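Local coordinates for protein trichothecene 3-O-acetyltransferase (Gibberella zeae, PDB 2RKV) that probably transfers an acetyl group from acetyl coenzyme A to the 3-hydroxyl of trichothecene mycotoxins such as T-2 toxin and deoxynivalenol, at residues L26-D31 against K396-R401; V84-L89 against L139-I144. All blocks are in the same frame, centred on the assembly; numbering follows the deposited sequence. Where two conformers were deposited one is given.

Contact 1: residues L26-D31 against K396-R401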
loop_
_atom_site.group_PDB
_atom_site.type_symbol
_atom_site.label_atom_id
_atom_site.label_comp_id
_atom_site.label_asym_id
_atom_site.label_seq_id
_atom_site.Cartn_x
_atom_site.Cartn_y
_atom_site.Cartn_z
ATOM N N LEU A 26 8.318 -0.593 14.343
ATOM C CA LEU A 26 9.432 -0.381 15.263
ATOM C C LEU A 26 8.943 -0.450 16.703
ATOM O O LEU A 26 7.963 0.201 17.063
ATOM C CB LEU A 26 10.087 0.988 15.000
ATOM C CG LEU A 26 11.152 1.451 16.003
ATOM C CD1 LEU A 26 12.435 0.626 15.840
ATOM C CD2 LEU A 26 11.437 2.943 15.826
ATOM N N TYR A 27 9.646 -1.230 17.526
ATOM C CA TYR A 27 9.371 -1.325 18.953
ATOM C C TYR A 27 10.654 -1.052 19.713
ATOM O O TYR A 27 11.718 -1.536 19.300
ATOM C CB TYR A 27 8.944 -2.735 19.333
ATOM C CG TYR A 27 7.688 -3.231 18.669
ATOM C CD1 TYR A 27 6.461 -3.138 19.319
ATOM C CD2 TYR A 27 7.732 -3.828 17.412
ATOM C CE1 TYR A 27 5.304 -3.611 18.725
ATOM C CE2 TYR A 27 6.575 -4.302 16.805
ATOM C CZ TYR A 27 5.367 -4.190 17.472
ATOM O OH TYR A 27 4.206 -4.661 16.893
ATOM N N PRO A 28 10.563 -0.324 20.840
ATOM C CA PRO A 28 11.740 -0.252 21.699
ATOM C C PRO A 28 11.954 -1.591 22.407
ATOM O O PRO A 28 10.988 -2.309 22.695
ATOM C CB PRO A 28 11.361 0.830 22.718
ATOM C CG PRO A 28 9.899 0.749 22.807
ATOM C CD PRO A 28 9.431 0.433 21.406
ATOM N N VAL A 29 13.220 -1.910 22.674
ATOM C CA VAL A 29 13.581 -3.102 23.439
ATOM C C VAL A 29 14.541 -2.633 24.516
ATOM O O VAL A 29 15.650 -2.178 24.212
ATOM C CB VAL A 29 14.238 -4.180 22.547
ATOM C CG1 VAL A 29 14.773 -5.334 23.394
ATOM C CG2 VAL A 29 13.246 -4.695 21.485
ATOM N N SER A 30 14.103 -2.736 25.767
ATOM C CA SER A 30 14.861 -2.196 26.896
ATOM C C SER A 30 16.201 -2.896 27.118
ATOM O O SER A 30 17.205 -2.246 27.425
ATOM C CB SER A 30 14.024 -2.246 28.172
ATOM O OG SER A 30 14.739 -1.687 29.259
ATOM N N ASP A 31 16.204 -4.215 26.958
ATOM C CA ASP A 31 17.365 -5.039 27.292
ATOM C C ASP A 31 17.537 -6.146 26.254
ATOM O O ASP A 31 16.567 -6.839 25.909
ATOM C CB ASP A 31 17.153 -5.658 28.681
ATOM C CG ASP A 31 18.437 -6.171 29.317
ATOM O OD1 ASP A 31 19.156 -7.000 28.709
ATOM O OD2 ASP A 31 18.714 -5.743 30.456
ATOM N N LYS A 396 2.949 -1.302 22.208
ATOM C CA LYS A 396 2.555 -1.100 20.819
ATOM C C LYS A 396 3.715 -0.507 20.012
ATOM O O LYS A 396 4.672 0.017 20.607
ATOM C CB LYS A 396 1.321 -0.191 20.731
ATOM C CG LYS A 396 0.117 -0.654 21.548
ATOM C CD LYS A 396 -0.337 -2.062 21.210
ATOM C CE LYS A 396 -1.670 -2.387 21.894
ATOM N NZ LYS A 396 -1.964 -3.841 21.798
ATOM N N PRO A 397 3.631 -0.568 18.663
ATOM C CA PRO A 397 4.669 0.038 17.829
ATOM C C PRO A 397 4.911 1.498 18.185
ATOM O O PRO A 397 3.957 2.234 18.466
ATOM C CB PRO A 397 4.071 -0.039 16.421
ATOM C CG PRO A 397 3.213 -1.256 16.458
ATOM C CD PRO A 397 2.578 -1.196 17.835
ATOM N N GLU A 398 6.181 1.893 18.184
ATOM C CA GLU A 398 6.573 3.283 18.371
ATOM C C GLU A 398 6.342 4.074 17.083
ATOM O O GLU A 398 6.005 5.269 17.120
ATOM C CB GLU A 398 8.040 3.347 18.810
ATOM C CG GLU A 398 8.592 4.740 18.959
ATOM C CD GLU A 398 9.901 4.761 19.730
ATOM O OE1 GLU A 398 10.038 3.995 20.709
ATOM O OE2 GLU A 398 10.790 5.549 19.356
ATOM N N THR A 399 6.527 3.393 15.951
ATOM C CA THR A 399 6.156 3.916 14.640
ATOM C C THR A 399 5.849 2.772 13.672
ATOM O O THR A 399 6.226 1.618 13.911
ATOM C CB THR A 399 7.227 4.872 14.030
ATOM O OG1 THR A 399 6.643 5.613 12.942
ATOM C CG2 THR A 399 8.460 4.099 13.514
ATOM N N VAL A 400 5.161 3.114 12.584
ATOM C CA VAL A 400 4.798 2.168 11.534
ATOM C C VAL A 400 5.119 2.858 10.216
ATOM O O VAL A 400 4.456 3.826 9.842
ATOM C CB VAL A 400 3.294 1.812 11.579
ATOM C CG1 VAL A 400 2.944 0.830 10.470
ATOM C CG2 VAL A 400 2.911 1.258 12.961
ATOM N N ARG A 401 6.155 2.383 9.537
ATOM C CA ARG A 401 6.688 3.058 8.351
ATOM C C ARG A 401 6.955 2.097 7.199
ATOM O O ARG A 401 7.370 0.950 7.411
ATOM C CB ARG A 401 8.005 3.784 8.681
ATOM C CG ARG A 401 7.952 4.786 9.835
ATOM C CD ARG A 401 7.056 5.991 9.518
ATOM N NE ARG A 401 7.695 7.240 9.931
ATOM C CZ ARG A 401 7.065 8.290 10.454
ATOM N NH1 ARG A 401 5.754 8.261 10.689
ATOM N NH2 ARG A 401 7.763 9.378 10.766
#

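Contact 2: residues V84-L89 against L139-I144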
loop_
_atom_site.group_PDB
_atom_site.type_symbol
_atom_site.label_atom_id
_atom_site.label_comp_id
_atom_site.label_asym_id
_atom_site.label_seq_id
_atom_site.Cartn_x
_atom_site.Cartn_y
_atom_site.Cartn_z
ATOM N N VAL A 84 10.583 -16.534 8.272
ATOM C CA VAL A 84 11.095 -15.361 8.985
ATOM C C VAL A 84 12.623 -15.388 8.981
ATOM O O VAL A 84 13.243 -16.434 9.183
ATOM C CB VAL A 84 10.510 -15.202 10.430
ATOM C CG1 VAL A 84 10.967 -16.315 11.351
ATOM C CG2 VAL A 84 10.866 -13.821 11.022
ATOM N N VAL A 85 13.208 -14.235 8.691
ATOM C CA VAL A 85 14.649 -14.041 8.740
ATOM C C VAL A 85 14.907 -13.223 9.997
ATOM O O VAL A 85 14.211 -12.242 10.253
ATOM C CB VAL A 85 15.152 -13.250 7.492
ATOM C CG1 VAL A 85 16.614 -12.796 7.658
ATOM C CG2 VAL A 85 15.002 -14.086 6.227
ATOM N N VAL A 86 15.906 -13.632 10.775
ATOM C CA VAL A 86 16.339 -12.872 11.939
ATOM C C VAL A 86 17.693 -12.256 11.609
ATOM O O VAL A 86 18.618 -12.970 11.197
ATOM C CB VAL A 86 16.422 -13.763 13.205
ATOM C CG1 VAL A 86 16.856 -12.943 14.423
ATOM C CG2 VAL A 86 15.073 -14.455 13.461
ATOM N N LYS A 87 17.774 -10.933 11.745
ATOM C CA LYS A 87 18.981 -10.163 11.464
ATOM C C LYS A 87 19.406 -9.373 12.696
ATOM O O LYS A 87 18.622 -8.571 13.211
ATOM C CB LYS A 87 18.709 -9.164 10.342
ATOM C CG LYS A 87 19.284 -9.504 8.988
ATOM C CD LYS A 87 19.737 -8.209 8.347
ATOM C CE LYS A 87 19.876 -8.303 6.847
ATOM N NZ LYS A 87 20.371 -6.998 6.362
ATOM N N ASP A 88 20.639 -9.583 13.156
ATOM C CA ASP A 88 21.157 -8.818 14.295
ATOM C C ASP A 88 21.995 -7.631 13.826
ATOM O O ASP A 88 23.139 -7.804 13.391
ATOM C CB ASP A 88 21.976 -9.703 15.253
ATOM C CG ASP A 88 22.504 -8.923 16.463
ATOM O OD1 ASP A 88 22.050 -7.769 16.703
ATOM O OD2 ASP A 88 23.360 -9.472 17.196
ATOM N N LEU A 89 21.432 -6.430 13.954
ATOM C CA LEU A 89 22.069 -5.205 13.457
ATOM C C LEU A 89 22.587 -4.316 14.583
ATOM O O LEU A 89 22.984 -3.177 14.343
ATOM C CB LEU A 89 21.092 -4.410 12.574
ATOM C CG LEU A 89 20.459 -5.144 11.390
ATOM C CD1 LEU A 89 19.311 -4.313 10.779
ATOM C CD2 LEU A 89 21.488 -5.505 10.352
ATOM N N LEU A 139 8.705 -12.520 6.444
ATOM C CA LEU A 139 8.906 -11.695 7.644
ATOM C C LEU A 139 10.394 -11.509 7.949
ATOM O O LEU A 139 11.210 -12.366 7.624
ATOM C CB LEU A 139 8.203 -12.351 8.832
ATOM C CG LEU A 139 6.718 -12.520 8.472
ATOM C CD1 LEU A 139 6.333 -13.992 8.285
ATOM C CD2 LEU A 139 5.790 -11.756 9.397
ATOM N N GLN A 140 10.737 -10.383 8.567
ATOM C CA GLN A 140 12.096 -10.155 9.041
ATOM C C GLN A 140 12.050 -9.483 10.404
ATOM O O GLN A 140 11.343 -8.484 10.596
ATOM C CB GLN A 140 12.906 -9.326 8.035
ATOM C CG GLN A 140 14.400 -9.195 8.397
ATOM C CD GLN A 140 15.278 -9.017 7.177
ATOM O OE1 GLN A 140 15.144 -9.747 6.196
ATOM N NE2 GLN A 140 16.193 -8.046 7.237
ATOM N N LEU A 141 12.773 -10.072 11.356
ATOM C CA LEU A 141 12.967 -9.478 12.674
ATOM C C LEU A 141 14.373 -8.909 12.694
ATOM O O LEU A 141 15.329 -9.658 12.559
ATOM C CB LEU A 141 12.845 -10.533 13.780
ATOM C CG LEU A 141 11.446 -11.102 14.034
ATOM C CD1 LEU A 141 11.501 -12.295 15.003
ATOM C CD2 LEU A 141 10.504 -10.026 14.557
ATOM N N ASN A 142 14.481 -7.594 12.865
ATOM C CA ASN A 142 15.776 -6.915 12.884
ATOM C C ASN A 142 16.062 -6.402 14.285
ATOM O O ASN A 142 15.321 -5.556 14.793
ATOM C CB ASN A 142 15.772 -5.729 11.913
ATOM C CG ASN A 142 15.400 -6.126 10.502
ATOM O OD1 ASN A 142 16.244 -6.598 9.734
ATOM N ND2 ASN A 142 14.125 -5.928 10.142
ATOM N N PHE A 143 17.121 -6.907 14.919
ATOM C CA PHE A 143 17.550 -6.344 16.197
ATOM C C PHE A 143 18.366 -5.089 15.919
ATOM O O PHE A 143 19.351 -5.145 15.189
ATOM C CB PHE A 143 18.450 -7.293 17.012
ATOM C CG PHE A 143 17.946 -8.705 17.141
ATOM C CD1 PHE A 143 16.595 -9.036 17.016
ATOM C CD2 PHE A 143 18.852 -9.709 17.429
ATOM C CE1 PHE A 143 16.170 -10.352 17.161
ATOM C CE2 PHE A 143 18.441 -11.025 17.581
ATOM C CZ PHE A 143 17.096 -11.349 17.435
ATOM N N ILE A 144 17.962 -3.959 16.487
ATOM C CA ILE A 144 18.780 -2.751 16.403
ATOM C C ILE A 144 19.103 -2.275 17.818
ATOM O O ILE A 144 18.475 -2.715 18.796
ATOM C CB ILE A 144 18.083 -1.624 15.593
ATOM C CG1 ILE A 144 16.859 -1.090 16.359
ATOM C CG2 ILE A 144 17.735 -2.119 14.171
ATOM C CD1 ILE A 144 16.250 0.191 15.759
#

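Contact 1: residues L26-D31 against K396-R401
Leu26 meets the incoming 396-401 segment through both of its backbone polar atoms. Its N donates to Thr399 O at 3.1 Å, almost straight at 175°. Its O accepts from Glu398 N at 2.7 Å. Only these two hydrogen bonds join the segments. The chains come nearest at Tyr27 and Pro397, with CA atoms 5.0 Å apart. Strand 399-401 runs antiparallel to strand 20-28 at one edge of the mixed sheet.

The Tyr27 ring lies beside the Pro397 ring. Pro397 CA sits over one ring face, 4.2 Å from the centroid, as a CH-pi contact. Further out, Pro397 CG touches Tyr27 OH at 3.6 Å. The hydroxyl is also hydrogen-bonded to Tyr388 O. On the sheet face that carries Leu26 and Thr399, Thr399 CG2 packs on Leu26 CB at 3.8 Å. Glu398 CG is anti to the backbone N (chi1 177°), and the extended chain carries OE1 past the Pro28 ring, 3.7 Å from CD.

Two backbone bonds thus hold Leu26 by its N and O, with apolar packing around them. The buried Thr399 N has no partner in the model. The Glu398 carboxylate, with Arg102 and Tyr106 on OE2, is probably kept charged and ties the edge to helix 98-104 and the loop after it.

Contact 2: residues V84-L89 against L139-I144
Val86 CG1 presses against Phe143 CZ at 3.4 Å, the tightest apolar contact between these two parallel strands at the edge of the mixed sheet. Strand 83-88 is outermost. With chi1 at -179°, CG1 is the branch opposite the backbone N. The Phe143 ring leans back along its strand and across toward 84-88. Ring atom CD2 lies 3.8 Å from Asp88 CB, and Asp88 OD1 is 3.6 Å from Phe143 CB. The carboxylate and ring planes are 54° apart, and Arg90 forms a salt bridge with OD2. Helix 35-52 covers the Leu139 and Phe143 face, and its Tyr35 stacks on the Phe143 ring. Further along the sheet face of Val84, Val86, Leu139, Leu141 and Phe143, Val84 CG2 touches both Leu139 CB, at 3.7 Å, and Leu141 CG.

The opposite sheet face carries Val85, Lys87, Gln140 and Asn142. Gln140 NE2 donates to a lone pair of Asn142 OD1 at 2.9 Å, in both amide planes. Gln140 is extended (chi1 -173°), which brings OE1 beside Val85 CG1. Lys87 was modelled in two conformers. In the conformer given, its aliphatic part runs past both amides and NZ reaches Ile115 O. Asn142 ND2 bonds to Ile116 O and Ile149 O.

Five backbone hydrogen bonds, from Val85 N to Leu89 N, join the strands in register. The buried Asn142 amide, bonded at OD1 and ND2, should hold the Gln140 NE2 end in place.

How the contacts relate
Contacts 1 and 2 belong to the same mixed sheet, whose strand order is 83-88, 137-144, 147-155, 20-28, 399-401. Contact 2 joins the first two strands and contact 1 the last two, so strand 147-155 lies between them. Their centres are about 13 Å apart. They still touch, because Leu26 CD1 packs against Ile144 CD1 at 3.8 Å. Ile149 of the middle strand touches both of these side chains. None of the residues in either contact lines the T-2 toxin or coenzyme A pocket. The sheet does reach the toxin site, however: strand 147-155 leads directly to His156, a residue of that pocket.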